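Local coordinates for protein xylan esterase, putative, AXE2C (Cellvibrio japonicus, PDB 2WAA) that removes acetyl groups from xylan and glucomannan, helping to break down plant cell wall polysaccharides, at residues F205-L210 with W219-Y224; H27-D30 with L34-G37; S304-P309 with A326-P331. All blocks are in the same frame, centred on the assembly; numbering follows the deposited sequence.

Interaction 1 of 3, residues F205-L210 with W219-Y224; sequences FYQFTL and WDHHRY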
loop_
_atom_site.group_PDB
_atom_site.type_symbol
_atom_site.label_atom_id
_atom_site.label_comp_id
_atom_site.label_asym_id
_atom_site.label_seq_id
_atom_site.Cartn_x
_atom_site.Cartn_y
_atom_site.Cartn_z
ATOM N N PHE A 205 -8.663 -2.138 -10.846
ATOM C CA PHE A 205 -7.636 -1.206 -10.337
ATOM C C PHE A 205 -6.290 -1.854 -10.124
ATOM O O PHE A 205 -5.283 -1.157 -10.044
ATOM C CB PHE A 205 -8.093 -0.340 -9.121
ATOM C CG PHE A 205 -8.336 -1.128 -7.835
ATOM C CD1 PHE A 205 -7.269 -1.546 -7.020
ATOM C CD2 PHE A 205 -9.652 -1.405 -7.419
ATOM C CE1 PHE A 205 -7.522 -2.279 -5.821
ATOM C CE2 PHE A 205 -9.914 -2.137 -6.226
ATOM C CZ PHE A 205 -8.832 -2.556 -5.423
ATOM N N TYR A 206 -6.255 -3.175 -10.033
ATOM C CA TYR A 206 -4.984 -3.891 -9.981
ATOM C C TYR A 206 -4.127 -3.560 -11.228
ATOM O O TYR A 206 -2.901 -3.698 -11.210
ATOM C CB TYR A 206 -5.246 -5.390 -9.917
ATOM C CG TYR A 206 -4.128 -6.242 -10.469
ATOM C CD1 TYR A 206 -3.010 -6.527 -9.715
ATOM C CD2 TYR A 206 -4.234 -6.799 -11.738
ATOM C CE1 TYR A 206 -1.975 -7.368 -10.230
ATOM C CE2 TYR A 206 -3.225 -7.617 -12.268
ATOM C CZ TYR A 206 -2.099 -7.888 -11.502
ATOM O OH TYR A 206 -1.115 -8.701 -12.036
ATOM N N GLN A 207 -4.790 -3.129 -12.310
ATOM C CA GLN A 207 -4.075 -2.796 -13.536
ATOM C C GLN A 207 -3.550 -1.365 -13.580
ATOM O O GLN A 207 -2.818 -1.025 -14.508
ATOM C CB GLN A 207 -4.987 -3.001 -14.787
ATOM C CG GLN A 207 -5.466 -4.473 -15.019
ATOM C CD GLN A 207 -4.349 -5.506 -15.382
ATOM O OE1 GLN A 207 -3.141 -5.180 -15.534
ATOM N NE2 GLN A 207 -4.760 -6.801 -15.481
ATOM N N PHE A 208 -3.906 -0.530 -12.606
ATOM C CA PHE A 208 -3.652 0.909 -12.729
ATOM C C PHE A 208 -2.477 1.329 -11.899
ATOM O O PHE A 208 -2.309 0.882 -10.764
ATOM C CB PHE A 208 -4.871 1.681 -12.196
ATOM C CG PHE A 208 -6.156 1.401 -12.938
ATOM C CD1 PHE A 208 -6.120 1.005 -14.270
ATOM C CD2 PHE A 208 -7.379 1.616 -12.315
ATOM C CE1 PHE A 208 -7.319 0.788 -14.971
ATOM C CE2 PHE A 208 -8.581 1.385 -13.016
ATOM C CZ PHE A 208 -8.542 0.994 -14.314
ATOM N N THR A 209 -1.670 2.245 -12.415
ATOM C CA THR A 209 -0.596 2.747 -11.572
ATOM C C THR A 209 -1.147 3.590 -10.419
ATOM O O THR A 209 -0.615 3.591 -9.280
ATOM C CB THR A 209 0.317 3.635 -12.426
ATOM O OG1 THR A 209 0.891 2.820 -13.458
ATOM C CG2 THR A 209 1.434 4.256 -11.578
ATOM N N LEU A 210 -2.164 4.387 -10.744
ATOM C CA LEU A 210 -2.892 5.171 -9.740
ATOM C C LEU A 210 -4.207 5.579 -10.382
ATOM O O LEU A 210 -4.326 5.488 -11.594
ATOM C CB LEU A 210 -2.101 6.436 -9.379
ATOM C CG LEU A 210 -1.621 7.352 -10.548
ATOM C CD1 LEU A 210 -2.751 8.102 -11.238
ATOM C CD2 LEU A 210 -0.574 8.378 -10.041
ATOM N N TRP A 219 -0.306 0.152 -15.223
ATOM C CA TRP A 219 0.885 -0.309 -14.512
ATOM C C TRP A 219 1.560 -1.440 -15.280
ATOM O O TRP A 219 0.955 -2.533 -15.523
ATOM C CB TRP A 219 0.512 -0.779 -13.080
ATOM C CG TRP A 219 1.670 -1.323 -12.329
ATOM C CD1 TRP A 219 1.917 -2.647 -12.038
ATOM C CD2 TRP A 219 2.759 -0.582 -11.784
ATOM N NE1 TRP A 219 3.093 -2.764 -11.329
ATOM C CE2 TRP A 219 3.632 -1.511 -11.163
ATOM C CE3 TRP A 219 3.089 0.780 -11.763
ATOM C CZ2 TRP A 219 4.809 -1.126 -10.541
ATOM C CZ3 TRP A 219 4.254 1.174 -11.146
ATOM C CH2 TRP A 219 5.104 0.217 -10.525
ATOM N N ASP A 220 2.825 -1.222 -15.642
ATOM C CA ASP A 220 3.601 -2.283 -16.263
ATOM C C ASP A 220 4.156 -3.240 -15.192
ATOM O O ASP A 220 4.958 -2.842 -14.351
ATOM C CB ASP A 220 4.743 -1.623 -17.026
ATOM C CG ASP A 220 5.654 -2.628 -17.715
ATOM O OD1 ASP A 220 5.391 -3.856 -17.652
ATOM O OD2 ASP A 220 6.649 -2.146 -18.307
ATOM N N HIS A 221 3.722 -4.508 -15.218
ATOM C CA HIS A 221 4.093 -5.456 -14.149
ATOM C C HIS A 221 5.557 -5.812 -14.104
ATOM O O HIS A 221 6.059 -6.318 -13.104
ATOM C CB HIS A 221 3.232 -6.706 -14.275
ATOM C CG HIS A 221 1.809 -6.435 -13.997
ATOM N ND1 HIS A 221 1.371 -6.095 -12.738
ATOM C CD2 HIS A 221 0.723 -6.407 -14.801
ATOM C CE1 HIS A 221 0.069 -5.881 -12.779
ATOM N NE2 HIS A 221 -0.342 -6.049 -14.016
ATOM N N HIS A 222 6.265 -5.545 -15.194
ATOM C CA HIS A 222 7.688 -5.805 -15.229
ATOM C C HIS A 222 8.369 -4.903 -14.205
ATOM O O HIS A 222 9.495 -5.142 -13.793
ATOM C CB HIS A 222 8.217 -5.501 -16.643
ATOM C CG HIS A 222 9.674 -5.822 -16.819
ATOM N ND1 HIS A 222 10.681 -4.916 -16.535
ATOM C CD2 HIS A 222 10.296 -6.953 -17.242
ATOM C CE1 HIS A 222 11.859 -5.479 -16.765
ATOM N NE2 HIS A 222 11.654 -6.712 -17.197
ATOM N N ARG A 223 7.680 -3.843 -13.793
ATOM C CA ARG A 223 8.279 -2.890 -12.855
ATOM C C ARG A 223 8.245 -3.396 -11.409
ATOM O O ARG A 223 8.889 -2.801 -10.541
ATOM C CB ARG A 223 7.548 -1.525 -12.901
ATOM C CG ARG A 223 7.604 -0.797 -14.284
ATOM C CD ARG A 223 6.692 0.489 -14.281
ATOM N NE ARG A 223 7.245 1.516 -13.394
ATOM C CZ ARG A 223 6.604 2.628 -13.041
ATOM N NH1 ARG A 223 5.400 2.895 -13.540
ATOM N NH2 ARG A 223 7.211 3.500 -12.238
ATOM N N TYR A 224 7.433 -4.417 -11.119
ATOM C CA TYR A 224 7.476 -5.032 -9.769
ATOM C C TYR A 224 6.996 -6.476 -9.869
ATOM O O TYR A 224 5.811 -6.716 -10.101
ATOM C CB TYR A 224 6.565 -4.247 -8.812
ATOM C CG TYR A 224 6.693 -4.643 -7.356
ATOM C CD1 TYR A 224 7.785 -4.243 -6.595
ATOM C CD2 TYR A 224 5.728 -5.434 -6.745
ATOM C CE1 TYR A 224 7.927 -4.608 -5.247
ATOM C CE2 TYR A 224 5.851 -5.803 -5.366
ATOM C CZ TYR A 224 6.949 -5.377 -4.646
ATOM O OH TYR A 224 7.078 -5.681 -3.307
HETATM O O HOH W 1 -1.588 -3.293 -16.447
#
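Tyr206 reaches His221 with the end of its ring. The two planes are near parallel, 22° apart, but slid past each other, with centroids 4.8 Å apart, so that the rings barely overlap. The phenol oxygen therefore lies over one face of the imidazole, toward its rim, with Tyr206 OH 3.1 Å from His221 CE1. The carbonyl oxygen of Trp219 is on the opposite face. Tyr206 OH has its stronger polar partners on the helix 245-262 side, where it hydrogen-bonds to His263 and Asn262. The edge of the same imidazole goes to Gln207. The Gln207 chain turns back at its second torsion (chi2 -66°), which brings the amide oxygen round to His221, and His221 NE2 donates a weak bond of 3.3 Å to Gln207 OE1. The amide stands steeply across the ring, and its oxygen also takes a bond from a water, 2.6 Å from Gln207 OE1, that links it to Trp219 O. Both segments belong to the long connection between helix 202-205 and strand 228-231 of the SGNH-type alpha/beta domain. They are joined there by one backbone bond, Trp219 N to Gln207 O at 2.9 Å, and residues 205-208 form a type I turn. Beyond this bond the Trp219 indole, its CG anti to the backbone N (chi1 177°), presents its benzo edge to Thr209. Thr209 OG1 sits in the ring plane 3.4 Å from Trp219 CE3, and Thr209 CG2 packs at 3.9 Å from the same carbon. One indole face is covered toward its rim by Arg223 CD. Arg25 makes a cation-pi contact with Trp219 and also hydrogen-bonds to the carbonyl oxygens of Tyr206 and Phe208.

Interaction 2 of 3, residues H27-D30 with L34-G37; sequences HIND and LTFG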
loop_
_atom_site.group_PDB
_atom_site.type_symbol
_atom_site.label_atom_id
_atom_site.label_comp_id
_atom_site.label_asym_id
_atom_site.label_seq_id
_atom_site.Cartn_x
_atom_site.Cartn_y
_atom_site.Cartn_z
ATOM N N HIS A 27 3.847 6.973 -11.096
ATOM C CA HIS A 27 3.774 7.341 -12.508
ATOM C C HIS A 27 4.875 8.387 -12.768
ATOM O O HIS A 27 4.997 9.348 -12.014
ATOM C CB HIS A 27 2.430 7.955 -12.821
ATOM C CG HIS A 27 2.283 8.275 -14.275
ATOM N ND1 HIS A 27 2.102 7.294 -15.221
ATOM C CD2 HIS A 27 2.387 9.447 -14.950
ATOM C CE1 HIS A 27 2.049 7.855 -16.424
ATOM N NE2 HIS A 27 2.218 9.157 -16.286
ATOM N N ILE A 28 5.702 8.156 -13.790
ATOM C CA ILE A 28 6.805 9.060 -14.080
ATOM C C ILE A 28 6.294 10.074 -15.102
ATOM O O ILE A 28 5.891 9.687 -16.239
ATOM C CB ILE A 28 7.976 8.315 -14.691
ATOM C CG1 ILE A 28 8.455 7.215 -13.728
ATOM C CG2 ILE A 28 9.152 9.310 -14.999
ATOM C CD1 ILE A 28 9.567 6.340 -14.349
ATOM N N ASN A 29 6.203 11.340 -14.682
ATOM C CA ASN A 29 5.716 12.383 -15.595
ATOM C C ASN A 29 6.781 12.891 -16.553
ATOM O O ASN A 29 7.957 12.635 -16.369
ATOM C CB ASN A 29 5.130 13.565 -14.836
ATOM C CG ASN A 29 4.001 13.152 -13.936
ATOM O OD1 ASN A 29 2.999 12.603 -14.398
ATOM N ND2 ASN A 29 4.147 13.408 -12.654
ATOM N N ASP A 30 6.365 13.653 -17.565
ATOM C CA ASP A 30 7.342 14.108 -18.569
ATOM C C ASP A 30 8.381 15.064 -17.976
ATOM O O ASP A 30 9.510 15.175 -18.507
ATOM C CB ASP A 30 6.646 14.834 -19.719
ATOM C CG ASP A 30 5.822 13.907 -20.606
ATOM O OD1 ASP A 30 5.978 12.661 -20.557
ATOM O OD2 ASP A 30 5.001 14.456 -21.376
ATOM N N LEU A 34 7.326 12.431 -9.945
ATOM C CA LEU A 34 6.589 11.179 -9.710
ATOM C C LEU A 34 5.264 11.508 -9.081
ATOM O O LEU A 34 5.160 12.354 -8.187
ATOM C CB LEU A 34 7.351 10.269 -8.730
ATOM C CG LEU A 34 8.717 9.827 -9.223
ATOM C CD1 LEU A 34 9.294 8.974 -8.027
ATOM C CD2 LEU A 34 8.525 9.043 -10.507
ATOM N N THR A 35 4.243 10.789 -9.538
ATOM C CA THR A 35 2.911 10.921 -8.957
ATOM C C THR A 35 2.458 9.548 -8.467
ATOM O O THR A 35 2.730 8.534 -9.121
ATOM C CB THR A 35 1.916 11.511 -9.997
ATOM O OG1 THR A 35 2.397 12.794 -10.425
ATOM C CG2 THR A 35 0.561 11.736 -9.353
ATOM N N PHE A 36 1.798 9.542 -7.320
ATOM C CA PHE A 36 1.351 8.301 -6.739
ATOM C C PHE A 36 0.065 8.456 -5.956
ATOM O O PHE A 36 -0.264 9.547 -5.450
ATOM C CB PHE A 36 2.476 7.700 -5.862
ATOM C CG PHE A 36 3.162 8.691 -4.959
ATOM C CD1 PHE A 36 2.725 8.898 -3.644
ATOM C CD2 PHE A 36 4.249 9.424 -5.433
ATOM C CE1 PHE A 36 3.340 9.819 -2.815
ATOM C CE2 PHE A 36 4.900 10.355 -4.599
ATOM C CZ PHE A 36 4.429 10.550 -3.281
ATOM N N GLY A 37 -0.677 7.339 -5.872
ATOM C CA GLY A 37 -1.979 7.342 -5.246
ATOM C C GLY A 37 -2.167 6.216 -4.225
ATOM O O GLY A 37 -2.957 6.375 -3.310
HETATM O O HOH W 2 0.590 12.468 -13.293
#
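Asn29 and Thr35 carry the polar side of this hairpin, their side chains meeting at about a right angle. Asn29 ND2 gives a hydrogen bond of 2.9 Å to Thr35 OG1, nearly straight at 165°, and the hydroxyl oxygen lies almost exactly in the amide plane. Thr35 holds OG1 anti to its carbonyl carbon (chi1 -59°), which turns the hydroxyl to the amide and puts CG2 anti to the backbone N. Neither group depends on this bond alone: Thr35 OG1 is also hydrogen-bonded to Thr113, and Asn29 ND2 to Ser33 in the turn between the strands. A water 2.7 Å from Asn29 OD1 donates to that oxygen and reaches Thr35 OG1 weakly, so both ends of the amide have a route to the threonine. Asn29 OD1 also lies in plane at the edge of the His27 imidazole. On the other face of the hairpin Ile28 and Leu34 lie side by side and point the same way, with Ile28 CG1 3.7 Å from Leu34 CD2. The backbones are antiparallel. His27 and Thr35 form the hydrogen-bonded pair, His27 N to Thr35 O at 2.8 Å and Thr35 N to His27 O at 3.0 Å, while Ile28 and Leu34 form the non-hydrogen-bonded pair. Leu34 CA adds a C-H...O contact of 3.3 Å to His27 O. Strand 34-36 also pairs antiparallel with strand 112-119, which joins the hairpin to the larger sheet of the N-terminal beta region. The chemistry is thus split between the faces, aliphatic at Ile28 and Leu34, and polar at His27 and Thr35 with Asn29 beside them; the amide-to-hydroxyl bond carries the pairing of the two segments one residue past the end of strand 27-28.

Interaction 3 of 3, residues S304-P309 with A326-P331; sequences SSSHHP and ARELTP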
loop_
_atom_site.group_PDB
_atom_site.type_symbol
_atom_site.label_atom_id
_atom_site.label_comp_id
_atom_site.label_asym_id
_atom_site.label_seq_id
_atom_site.Cartn_x
_atom_site.Cartn_y
_atom_site.Cartn_z
ATOM N N SER A 304 -5.344 -18.552 7.309
ATOM C CA SER A 304 -6.532 -18.272 8.101
ATOM C C SER A 304 -6.316 -17.009 8.925
ATOM O O SER A 304 -5.187 -16.604 9.236
ATOM C CB SER A 304 -6.855 -19.462 9.043
ATOM O OG SER A 304 -5.747 -19.770 9.879
ATOM N N SER A 305 -7.403 -16.416 9.375
ATOM C CA SER A 305 -7.201 -15.266 10.237
ATOM C C SER A 305 -8.344 -15.083 11.183
ATOM O O SER A 305 -9.403 -15.704 11.005
ATOM C CB SER A 305 -7.126 -14.054 9.382
ATOM O OG SER A 305 -8.292 -14.046 8.614
ATOM N N SER A 306 -8.111 -14.234 12.175
ATOM C CA SER A 306 -9.101 -13.947 13.175
ATOM C C SER A 306 -9.920 -12.786 12.677
ATOM O O SER A 306 -9.418 -11.930 11.967
ATOM C CB SER A 306 -8.429 -13.501 14.491
ATOM O OG SER A 306 -7.808 -14.621 15.096
ATOM N N HIS A 307 -11.139 -12.701 13.157
ATOM C CA HIS A 307 -11.895 -11.452 13.030
ATOM C C HIS A 307 -11.397 -10.435 14.044
ATOM O O HIS A 307 -11.154 -10.774 15.206
ATOM C CB HIS A 307 -13.377 -11.764 13.296
ATOM C CG HIS A 307 -14.218 -10.551 13.566
ATOM N ND1 HIS A 307 -14.570 -9.658 12.584
ATOM C CD2 HIS A 307 -14.869 -10.147 14.693
ATOM C CE1 HIS A 307 -15.364 -8.724 13.095
ATOM N NE2 HIS A 307 -15.555 -8.995 14.372
ATOM N N HIS A 308 -11.226 -9.178 13.619
ATOM C CA HIS A 308 -10.956 -8.085 14.555
ATOM C C HIS A 308 -12.067 -7.081 14.458
ATOM O O HIS A 308 -12.433 -6.674 13.372
ATOM C CB HIS A 308 -9.602 -7.448 14.247
ATOM C CG HIS A 308 -8.477 -8.413 14.413
ATOM N ND1 HIS A 308 -7.924 -8.695 15.650
ATOM C CD2 HIS A 308 -7.861 -9.227 13.524
ATOM C CE1 HIS A 308 -6.990 -9.616 15.505
ATOM N NE2 HIS A 308 -6.930 -9.959 14.229
ATOM N N PRO A 309 -12.635 -6.690 15.607
ATOM C CA PRO A 309 -13.886 -5.953 15.552
ATOM C C PRO A 309 -13.758 -4.439 15.472
ATOM O O PRO A 309 -14.772 -3.775 15.475
ATOM C CB PRO A 309 -14.568 -6.363 16.878
ATOM C CG PRO A 309 -13.411 -6.437 17.816
ATOM C CD PRO A 309 -12.372 -7.208 16.964
ATOM N N ALA A 326 -0.703 -8.931 11.756
ATOM C CA ALA A 326 0.592 -9.249 11.207
ATOM C C ALA A 326 1.185 -10.429 11.965
ATOM O O ALA A 326 1.780 -11.308 11.361
ATOM C CB ALA A 326 1.529 -7.993 11.286
ATOM N N ARG A 327 1.020 -10.456 13.291
ATOM C CA ARG A 327 1.509 -11.610 14.094
ATOM C C ARG A 327 0.837 -12.958 13.743
ATOM O O ARG A 327 1.460 -14.052 13.881
ATOM C CB ARG A 327 1.358 -11.306 15.588
ATOM C CG ARG A 327 2.284 -10.190 16.061
ATOM C CD ARG A 327 2.272 -10.132 17.593
ATOM N NE ARG A 327 0.949 -9.845 18.146
ATOM C CZ ARG A 327 0.535 -8.618 18.480
ATOM N NH1 ARG A 327 1.332 -7.576 18.312
ATOM N NH2 ARG A 327 -0.670 -8.444 18.979
ATOM N N GLU A 328 -0.423 -12.926 13.296
ATOM C CA GLU A 328 -1.118 -14.152 12.937
ATOM C C GLU A 328 -0.762 -14.620 11.549
ATOM O O GLU A 328 -0.687 -15.816 11.289
ATOM C CB GLU A 328 -2.636 -13.954 12.990
ATOM C CG GLU A 328 -3.250 -14.072 14.339
ATOM C CD GLU A 328 -4.755 -14.218 14.231
ATOM O OE1 GLU A 328 -5.317 -14.034 13.125
ATOM O OE2 GLU A 328 -5.385 -14.538 15.244
ATOM N N LEU A 329 -0.566 -13.656 10.650
ATOM C CA LEU A 329 -0.359 -13.943 9.237
ATOM C C LEU A 329 1.107 -14.352 8.999
ATOM O O LEU A 329 1.377 -15.276 8.252
ATOM C CB LEU A 329 -0.678 -12.684 8.425
ATOM C CG LEU A 329 -0.302 -12.653 6.953
ATOM C CD1 LEU A 329 -1.044 -13.820 6.239
ATOM C CD2 LEU A 329 -0.699 -11.327 6.337
ATOM N N THR A 330 2.034 -13.626 9.630
ATOM C CA THR A 330 3.474 -13.739 9.335
ATOM C C THR A 330 3.957 -15.189 9.454
ATOM O O THR A 330 4.556 -15.704 8.512
ATOM C CB THR A 330 4.308 -12.736 10.192
ATOM O OG1 THR A 330 3.955 -11.381 9.799
ATOM C CG2 THR A 330 5.820 -12.961 9.950
ATOM N N PRO A 331 3.624 -15.882 10.564
ATOM C CA PRO A 331 4.076 -17.288 10.691
ATOM C C PRO A 331 3.580 -18.234 9.589
ATOM O O PRO A 331 4.313 -19.138 9.176
ATOM C CB PRO A 331 3.503 -17.740 12.056
ATOM C CG PRO A 331 3.173 -16.493 12.801
ATOM C CD PRO A 331 2.911 -15.402 11.759
#
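The carboxylate of Glu328 is the flat group that meets residues 304-309, and Ser306 N comes to it at OE1. The His307 ring takes no part in the contact; Pro309 N lies over one of its faces, toward the rim. Glu328 OE1 accepts from Ser306 N (3.0 Å) on its syn lone pair, the side of the other oxygen; the bond is bent, 140° at the hydrogen. Ser306 OG lies beside Glu328 OE2, but the modelled separation is too short to be trusted, and Glu328 has a second deposited conformer, so the detail of this arm is doubtful. Beyond CG the glutamate chain is extended, which carries the carboxylate from the helix across to the loop. Ser305 CA is 3.7 Å from Glu328 OE1, and the His308 imidazole stands farther off, with NE2 4.5 Å from the same oxygen. This is a surface contact of the SGNH-type domain: the loop leaving edge strand 300-302 meets helix 319-337. Gln332 of that helix also bonds to Ser304 O, Lys281 of helix 278-295 holds Ser305 O, and Ala326, Leu329 and Thr330 pack against helix 167-174.

Interactions 1 and 2 are neighbours, their centres about 12 Å apart, although interaction 2 lies in the N-terminal beta region and interaction 1 in the SGNH-type esterase part. The loop of 205-210 packs on the hairpin, with Leu210 CD2 3.4 Å from Thr35 O and Thr209 CG2 3.7 Å from His27 N, so together they form part of the interface between the two. Interaction 3 shares the esterase domain with interaction 1 but is remote: centres about 27 Å and nearest atoms about 14 Å apart. From interaction 2 it is about 34 Å between centres, beyond the chain's middle. All three lie away from the inferred catalytic residues Ser141, Asp314 and His316.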